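Local coordinates for protein branched-chain-amino-acid aminotransferase (Deinococcus radiodurans, PDB 3UZO) that probably transfers the amino group between branched-chain amino acids and 2-oxoglutarate, using pyridoxal 5'-phosphate as cofactor, at residues 35-40 and 130-135. Numbering follows the deposited sequence.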
loop_
_atom_site.group_PDB
_atom_site.type_symbol
_atom_site.label_atom_id
_atom_site.label_comp_id
_atom_site.label_asym_id
_atom_site.label_seq_id
_atom_site.Cartn_x
_atom_site.Cartn_y
_atom_site.Cartn_z
ATOM N N ARG A 35 -5.421 23.068 -9.901
ATOM C CA ARG A 35 -4.029 23.261 -10.258
ATOM C C ARG A 35 -3.528 24.645 -9.894
ATOM O O ARG A 35 -4.052 25.659 -10.373
ATOM C CB ARG A 35 -3.816 23.010 -11.751
ATOM C CG ARG A 35 -2.355 23.110 -12.169
ATOM C CD ARG A 35 -2.151 22.686 -13.608
ATOM N NE ARG A 35 -0.752 22.806 -14.013
ATOM C CZ ARG A 35 -0.258 22.306 -15.142
ATOM N NH1 ARG A 35 -1.052 21.649 -15.982
ATOM N NH2 ARG A 35 1.031 22.455 -15.428
ATOM N N THR A 36 -2.524 24.696 -9.025
ATOM C CA THR A 36 -1.960 25.986 -8.661
ATOM C C THR A 36 -0.767 26.208 -9.591
ATOM O O THR A 36 -0.411 25.322 -10.371
ATOM C CB THR A 36 -1.549 26.042 -7.174
ATOM O OG1 THR A 36 -0.757 24.898 -6.854
ATOM C CG2 THR A 36 -2.803 26.061 -6.279
ATOM N N ASP A 37 -0.145 27.376 -9.519
ATOM C CA ASP A 37 0.946 27.697 -10.439
ATOM C C ASP A 37 2.256 26.912 -10.371
ATOM O O ASP A 37 2.713 26.361 -11.377
ATOM C CB ASP A 37 1.259 29.198 -10.356
ATOM C CG ASP A 37 0.062 30.068 -10.734
ATOM O OD1 ASP A 37 -0.888 29.543 -11.357
ATOM O OD2 ASP A 37 0.073 31.280 -10.422
ATOM N N LEU A 38 2.863 26.850 -9.194
ATOM C CA LEU A 38 4.147 26.185 -9.066
ATOM C C LEU A 38 4.258 25.188 -7.914
ATOM O O LEU A 38 3.692 25.401 -6.835
ATOM C CB LEU A 38 5.230 27.248 -8.902
ATOM C CG LEU A 38 5.395 28.217 -10.073
ATOM C CD1 LEU A 38 6.156 29.468 -9.615
ATOM C CD2 LEU A 38 6.116 27.513 -11.205
ATOM N N ARG A 39 4.987 24.105 -8.160
ATOM C CA ARG A 39 5.222 23.098 -7.126
ATOM C C ARG A 39 6.720 22.827 -6.998
ATOM O O ARG A 39 7.499 23.072 -7.937
ATOM C CB ARG A 39 4.465 21.799 -7.436
ATOM C CG ARG A 39 4.695 21.214 -8.818
ATOM C CD ARG A 39 3.371 21.054 -9.548
ATOM N NE ARG A 39 2.938 22.319 -10.108
ATOM C CZ ARG A 39 1.708 22.813 -10.047
ATOM N NH1 ARG A 39 0.721 22.162 -9.433
ATOM N NH2 ARG A 39 1.474 23.984 -10.612
ATOM N N TYR A 40 7.111 22.326 -5.827
ATOM C CA TYR A 40 8.497 22.014 -5.514
ATOM C C TYR A 40 8.819 20.570 -5.908
ATOM O O TYR A 40 8.007 19.659 -5.714
ATOM C CB TYR A 40 8.727 22.229 -4.012
ATOM C CG TYR A 40 10.119 21.914 -3.505
ATOM C CD1 TYR A 40 11.024 22.934 -3.207
ATOM C CD2 TYR A 40 10.515 20.597 -3.278
ATOM C CE1 TYR A 40 12.294 22.648 -2.689
ATOM C CE2 TYR A 40 11.781 20.298 -2.763
ATOM C CZ TYR A 40 12.662 21.329 -2.471
ATOM O OH TYR A 40 13.902 21.031 -1.957
ATOM N N GLU A 130 0.991 32.325 -3.243
ATOM C CA GLU A 130 0.256 33.094 -2.243
ATOM C C GLU A 130 -1.115 33.581 -2.702
ATOM O O GLU A 130 -2.042 33.703 -1.887
ATOM C CB GLU A 130 1.090 34.289 -1.766
ATOM C CG GLU A 130 0.323 35.236 -0.865
ATOM C CD GLU A 130 1.189 36.326 -0.277
ATOM O OE1 GLU A 130 0.630 37.221 0.384
ATOM O OE2 GLU A 130 2.425 36.284 -0.471
ATOM N N HIS A 131 -1.247 33.856 -3.998
ATOM C CA HIS A 131 -2.509 34.328 -4.547
ATOM C C HIS A 131 -3.620 33.275 -4.506
ATOM O O HIS A 131 -4.774 33.586 -4.802
ATOM C CB HIS A 131 -2.317 34.859 -5.983
ATOM C CG HIS A 131 -1.548 33.938 -6.884
ATOM N ND1 HIS A 131 -0.241 33.574 -6.640
ATOM C CD2 HIS A 131 -1.900 33.324 -8.039
ATOM C CE1 HIS A 131 0.179 32.771 -7.604
ATOM N NE2 HIS A 131 -0.809 32.604 -8.466
ATOM N N PHE A 132 -3.272 32.042 -4.128
ATOM C CA PHE A 132 -4.249 30.959 -4.019
ATOM C C PHE A 132 -4.671 30.747 -2.563
ATOM O O PHE A 132 -5.498 29.891 -2.267
ATOM C CB PHE A 132 -3.687 29.643 -4.561
ATOM C CG PHE A 132 -3.676 29.550 -6.066
ATOM C CD1 PHE A 132 -2.494 29.727 -6.779
ATOM C CD2 PHE A 132 -4.845 29.263 -6.765
ATOM C CE1 PHE A 132 -2.469 29.619 -8.168
ATOM C CE2 PHE A 132 -4.836 29.152 -8.158
ATOM C CZ PHE A 132 -3.640 29.332 -8.860
ATOM N N LEU A 133 -4.088 31.526 -1.658
ATOM C CA LEU A 133 -4.410 31.429 -0.237
ATOM C C LEU A 133 -5.735 32.131 0.055
ATOM O O LEU A 133 -5.850 33.346 -0.115
ATOM C CB LEU A 133 -3.294 32.071 0.598
ATOM C CG LEU A 133 -3.513 32.140 2.110
ATOM C CD1 LEU A 133 -3.671 30.727 2.672
ATOM C CD2 LEU A 133 -2.327 32.858 2.768
ATOM N N PRO A 134 -6.761 31.375 0.491
ATOM C CA PRO A 134 -8.074 31.966 0.797
ATOM C C PRO A 134 -7.964 33.105 1.814
ATOM O O PRO A 134 -7.340 32.947 2.863
ATOM C CB PRO A 134 -8.867 30.776 1.348
ATOM C CG PRO A 134 -8.283 29.617 0.582
ATOM C CD PRO A 134 -6.794 29.912 0.659
ATOM N N PRO A 135 -8.565 34.270 1.515
ATOM C CA PRO A 135 -8.496 35.403 2.447
ATOM C C PRO A 135 -9.219 35.179 3.775
ATOM O O PRO A 135 -10.106 34.325 3.885
ATOM C CB PRO A 135 -9.102 36.553 1.643
ATOM C CG PRO A 135 -10.079 35.851 0.744
ATOM C CD PRO A 135 -9.281 34.651 0.285
#
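Thr36 and Phe132 mark the nearest approach of the two backbones, 7.2 Å between their CA atoms, where the loop leading into strand 39-45 passes the 3-10 turn 130-132, a turn closed by a bond from Leu133 N to Glu130 O. The methyl CG2 of Thr36 sits over one face of the Phe132 ring, 3.7 Å from its centroid and 15° off the normal, which meets the criteria for a CH-pi contact. The methyl stands anti to the Thr36 carbonyl carbon, beside the backbone N, while OG1, between the backbone N and the carbonyl carbon, hydrogen-bonds Cys169 O on strand 162-172. The Phe132 ring also reaches Asp37, whose carboxylate lies at the ring's edge, with OD1 3.6 Å from CE1 and the two planes 78° apart. In this class-IV aminotransferase chain, the contact joins the entry to strand 39-45 of an antiparallel sheet, where the strand lies between 48-55 and 162-172, with the connection from helix 115-128 to strand 141-151, at the protein surface. Here His131 NE2 donates to Asp37 OD2 over a short 2.5 Å, with an N-H...O angle of 150°. The acceptor lies almost in the imidazole plane, yet the donor comes from above the carboxylate plane. CD1 of Phe132 lies 3.7 Å above the imidazole plane, toward the rim of one face. The side chains of Thr36 and Asp37 both also touch Asn129, the residue just before the 3-10 turn.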